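Long-range contact in beta-glycosidase (Bacteroides caccae, PDB 6T2R), which probably hydrolyses beta-glycosidic linkages as a family 16 glycoside hydrolase, an endo-acting O-glycanase of a gut bacterium that begins mucin breakdown: residues A[70-82]-A[245-257]. Sequence-based numbering, arbitrary orientation.
Sequences MRNGLLILKGIVN and DPADLPVEMEVDW. With SO4 (sulfate ion), chain C.
R71 reaches over I76 to grip the carboxylate of E252 with two nitrogens: NH2 meets OE2 at 2.7 Å and NH1 meets OE1 at 3.2 Å. Both oxygens offer their syn lone pairs, and the two flat groups lie only 13° from coplanar; a two-pronged guanidinium on a long chain suits this span. A bend at chi3 (81°) turns the otherwise extended arginine chain across the strand, while I76 CD1 sits 3.7 Å above the R71 guanidinium plane, toward its rim. Water 1 accepts from R71 NH2 and donates to E254 OE1, tying in a second carboxylate, whose OE2 is held by R115 and H117. E69 adds a further salt bridge to R71 NH1 and another to K78.

Beneath this charged cluster, strands 74-81 and 251-257 run antiparallel, joined by paired backbone bonds at L75–V255, L77–M253 and G79–V251. On the opposite face from I76 and E252, apolar side chains suit the buried side: L77 CB lies 3.8 Å from M253 CG, and M253 continues onto L116. At G79 the lack of a side chain suits the close approach of V251. L74 CD2 packs 3.5 Å from D256 CA. A type I' turn from R71 to L74, with N72 and G73 at positive phi, links strands 68-71 and 74-81 as a tight hairpin, setting R71 beside I76. Such interior antiparallel strands belong to the beta-sandwich (jelly roll) of family 16 glycoside hydrolases.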
# COMPACT_ATOMS: atom_id res chain seq x y z
N MET A 70 -17.54 7.24 0.14
CA MET A 70 -17.38 7.57 -1.30
C MET A 70 -17.89 9.00 -1.48
O MET A 70 -19.01 9.30 -1.03
CB MET A 70 -18.17 6.62 -2.21
CG MET A 70 -17.95 5.19 -1.89
SD MET A 70 -16.21 4.67 -2.09
CE MET A 70 -16.12 4.59 -3.88
N ARG A 71 -17.06 9.88 -2.02
CA ARG A 71 -17.35 11.32 -2.13
C ARG A 71 -16.75 11.85 -3.43
O ARG A 71 -15.51 11.83 -3.59
CB ARG A 71 -16.75 12.03 -0.92
CG ARG A 71 -16.93 13.52 -0.98
CD ARG A 71 -16.69 14.11 0.39
NE ARG A 71 -15.28 14.26 0.62
CZ ARG A 71 -14.64 14.01 1.75
NH1 ARG A 71 -15.24 13.52 2.82
NH2 ARG A 71 -13.34 14.22 1.78
N ASN A 72 -17.60 12.28 -4.35
CA ASN A 72 -17.11 13.09 -5.50
C ASN A 72 -16.30 12.16 -6.43
O ASN A 72 -15.30 12.62 -6.93
CB ASN A 72 -16.25 14.26 -4.96
CG ASN A 72 -16.07 15.41 -5.92
OD1 ASN A 72 -16.66 15.44 -7.00
ND2 ASN A 72 -15.27 16.38 -5.51
N GLY A 73 -16.65 10.87 -6.52
CA GLY A 73 -15.87 9.83 -7.22
C GLY A 73 -14.51 9.54 -6.58
O GLY A 73 -13.68 8.94 -7.27
N LEU A 74 -14.30 9.89 -5.30
CA LEU A 74 -13.11 9.56 -4.47
C LEU A 74 -13.46 8.54 -3.38
O LEU A 74 -14.49 8.71 -2.66
CB LEU A 74 -12.61 10.83 -3.78
CG LEU A 74 -12.07 11.93 -4.68
CD1 LEU A 74 -11.49 13.03 -3.82
CD2 LEU A 74 -11.04 11.39 -5.66
N LEU A 75 -12.57 7.59 -3.14
CA LEU A 75 -12.65 6.76 -1.92
C LEU A 75 -12.07 7.55 -0.73
O LEU A 75 -11.06 8.17 -0.91
CB LEU A 75 -11.89 5.45 -2.13
CG LEU A 75 -11.61 4.67 -0.83
CD1 LEU A 75 -12.91 4.07 -0.31
CD2 LEU A 75 -10.53 3.59 -1.07
N ILE A 76 -12.70 7.52 0.44
CA ILE A 76 -12.25 8.25 1.67
C ILE A 76 -12.10 7.23 2.77
O ILE A 76 -13.07 6.52 3.04
CB ILE A 76 -13.28 9.31 2.10
CG1 ILE A 76 -13.76 10.13 0.91
CG2 ILE A 76 -12.69 10.19 3.20
CD1 ILE A 76 -12.67 10.93 0.28
N LEU A 77 -10.93 7.15 3.35
CA LEU A 77 -10.68 6.25 4.50
C LEU A 77 -10.26 7.13 5.64
O LEU A 77 -9.46 8.04 5.34
CB LEU A 77 -9.57 5.27 4.11
CG LEU A 77 -9.93 4.30 3.00
CD1 LEU A 77 -8.69 3.54 2.53
CD2 LEU A 77 -11.00 3.32 3.46
N LYS A 78 -10.84 6.95 6.84
CA LYS A 78 -10.71 7.97 7.93
C LYS A 78 -10.13 7.30 9.17
O LYS A 78 -10.32 6.08 9.33
CB LYS A 78 -12.04 8.63 8.27
CG LYS A 78 -12.83 9.10 7.06
CD LYS A 78 -14.30 9.42 7.34
CE LYS A 78 -15.04 9.70 6.05
NZ LYS A 78 -16.45 10.08 6.31
N GLY A 79 -9.41 8.09 9.95
CA GLY A 79 -9.00 7.77 11.32
C GLY A 79 -9.77 8.66 12.29
O GLY A 79 -9.77 9.87 12.09
N ILE A 80 -10.44 8.08 13.29
CA ILE A 80 -11.32 8.81 14.24
C ILE A 80 -11.07 8.32 15.67
O ILE A 80 -10.58 7.20 15.89
CB ILE A 80 -12.79 8.61 13.84
CG1 ILE A 80 -13.22 7.15 14.04
CG2 ILE A 80 -13.04 9.09 12.42
CD1 ILE A 80 -14.59 6.83 13.54
N VAL A 81 -11.43 9.16 16.63
CA VAL A 81 -11.49 8.78 18.06
C VAL A 81 -12.63 7.78 18.21
O VAL A 81 -13.71 8.09 17.71
CB VAL A 81 -11.74 9.99 18.95
CG1 VAL A 81 -11.65 9.55 20.41
CG2 VAL A 81 -10.80 11.15 18.65
N ASN A 82 -12.39 6.65 18.86
CA ASN A 82 -13.42 5.64 19.18
C ASN A 82 -14.19 6.06 20.43
O ASN A 82 -13.55 6.40 21.41
CB ASN A 82 -12.75 4.30 19.46
CG ASN A 82 -13.74 3.19 19.70
OD1 ASN A 82 -14.93 3.38 19.55
ND2 ASN A 82 -13.24 2.03 20.07
N ASP A 245 -2.28 12.72 18.46
CA ASP A 245 -2.94 13.93 19.01
C ASP A 245 -4.40 13.97 18.56
O ASP A 245 -4.70 14.32 17.42
CB ASP A 245 -2.21 15.20 18.59
CG ASP A 245 -2.83 16.44 19.21
OD1 ASP A 245 -3.84 16.32 19.95
OD2 ASP A 245 -2.32 17.51 18.91
N PRO A 246 -5.35 13.64 19.45
CA PRO A 246 -6.74 13.46 19.05
C PRO A 246 -7.26 14.78 18.48
O PRO A 246 -8.17 14.73 17.70
CB PRO A 246 -7.47 13.07 20.34
CG PRO A 246 -6.59 13.58 21.44
CD PRO A 246 -5.17 13.49 20.90
N ALA A 247 -6.65 15.91 18.83
CA ALA A 247 -7.01 17.25 18.31
C ALA A 247 -6.89 17.30 16.79
O ALA A 247 -7.47 18.20 16.19
CB ALA A 247 -6.16 18.33 18.92
N ASP A 248 -6.09 16.42 16.19
CA ASP A 248 -5.83 16.36 14.73
C ASP A 248 -6.81 15.39 14.06
O ASP A 248 -6.67 15.17 12.82
CB ASP A 248 -4.40 15.89 14.44
CG ASP A 248 -3.35 16.97 14.60
OD1 ASP A 248 -3.72 18.18 14.75
OD2 ASP A 248 -2.19 16.61 14.56
N LEU A 249 -7.76 14.84 14.82
CA LEU A 249 -8.80 13.93 14.27
C LEU A 249 -10.15 14.64 14.20
O LEU A 249 -10.39 15.59 14.93
CB LEU A 249 -8.87 12.68 15.15
CG LEU A 249 -7.53 11.99 15.38
CD1 LEU A 249 -7.74 10.68 16.11
CD2 LEU A 249 -6.77 11.74 14.09
N PRO A 250 -11.05 14.19 13.30
CA PRO A 250 -10.78 13.05 12.41
C PRO A 250 -9.82 13.43 11.28
O PRO A 250 -9.58 14.60 11.02
CB PRO A 250 -12.18 12.70 11.88
CG PRO A 250 -12.87 14.04 11.82
CD PRO A 250 -12.39 14.75 13.07
N VAL A 251 -9.22 12.41 10.65
CA VAL A 251 -8.27 12.60 9.53
C VAL A 251 -8.68 11.66 8.40
O VAL A 251 -9.23 10.56 8.69
CB VAL A 251 -6.83 12.40 10.00
CG1 VAL A 251 -6.52 10.94 10.28
CG2 VAL A 251 -5.85 13.00 9.01
N GLU A 252 -8.48 12.11 7.16
CA GLU A 252 -8.80 11.31 5.95
C GLU A 252 -7.58 11.16 5.04
O GLU A 252 -6.64 11.95 5.14
CB GLU A 252 -9.84 11.96 5.04
CG GLU A 252 -10.79 12.88 5.72
CD GLU A 252 -11.84 13.35 4.75
OE1 GLU A 252 -13.01 13.24 5.09
OE2 GLU A 252 -11.47 13.72 3.63
N MET A 253 -7.63 10.11 4.23
CA MET A 253 -6.84 9.98 2.99
C MET A 253 -7.89 9.81 1.91
O MET A 253 -8.92 9.18 2.19
CB MET A 253 -5.89 8.79 2.97
CG MET A 253 -6.55 7.46 3.29
SD MET A 253 -5.39 6.04 3.32
CE MET A 253 -4.27 6.54 1.99
N GLU A 254 -7.67 10.45 0.77
CA GLU A 254 -8.59 10.42 -0.39
C GLU A 254 -7.88 9.68 -1.51
O GLU A 254 -6.72 10.04 -1.83
CB GLU A 254 -8.93 11.83 -0.86
CG GLU A 254 -9.09 12.80 0.28
CD GLU A 254 -9.25 14.24 -0.15
OE1 GLU A 254 -10.23 14.50 -0.88
OE2 GLU A 254 -8.41 15.08 0.26
N VAL A 255 -8.56 8.72 -2.09
CA VAL A 255 -8.00 7.91 -3.19
C VAL A 255 -8.83 8.13 -4.45
O VAL A 255 -10.02 7.73 -4.49
CB VAL A 255 -7.92 6.44 -2.78
CG1 VAL A 255 -7.12 5.63 -3.79
CG2 VAL A 255 -7.34 6.30 -1.38
N ASP A 256 -8.18 8.71 -5.45
CA ASP A 256 -8.73 8.97 -6.79
C ASP A 256 -8.82 7.67 -7.57
O ASP A 256 -9.91 7.42 -8.17
CB ASP A 256 -7.85 10.02 -7.48
CG ASP A 256 -8.45 10.62 -8.74
OD1 ASP A 256 -9.64 10.37 -9.01
OD2 ASP A 256 -7.69 11.31 -9.43
N TRP A 257 -7.74 6.87 -7.63
CA TRP A 257 -7.74 5.61 -8.44
C TRP A 257 -6.57 4.69 -8.11
O TRP A 257 -5.56 5.12 -7.51
CB TRP A 257 -7.78 5.87 -9.97
CG TRP A 257 -6.81 6.88 -10.53
CD1 TRP A 257 -7.13 8.14 -10.98
CD2 TRP A 257 -5.39 6.75 -10.75
NE1 TRP A 257 -6.01 8.79 -11.42
CE2 TRP A 257 -4.93 7.97 -11.31
CE3 TRP A 257 -4.44 5.75 -10.50
CZ2 TRP A 257 -3.59 8.20 -11.62
CZ3 TRP A 257 -3.11 5.99 -10.80
CH2 TRP A 257 -2.70 7.18 -11.38
S SO4 C . -13.45 -1.71 19.08
O1 SO4 C . -13.59 -1.30 17.72
O2 SO4 C . -14.22 -0.85 19.97
O3 SO4 C . -13.95 -3.07 19.18
O4 SO4 C . -12.06 -1.65 19.46
O HOH W 1 -12.92 15.27 -0.55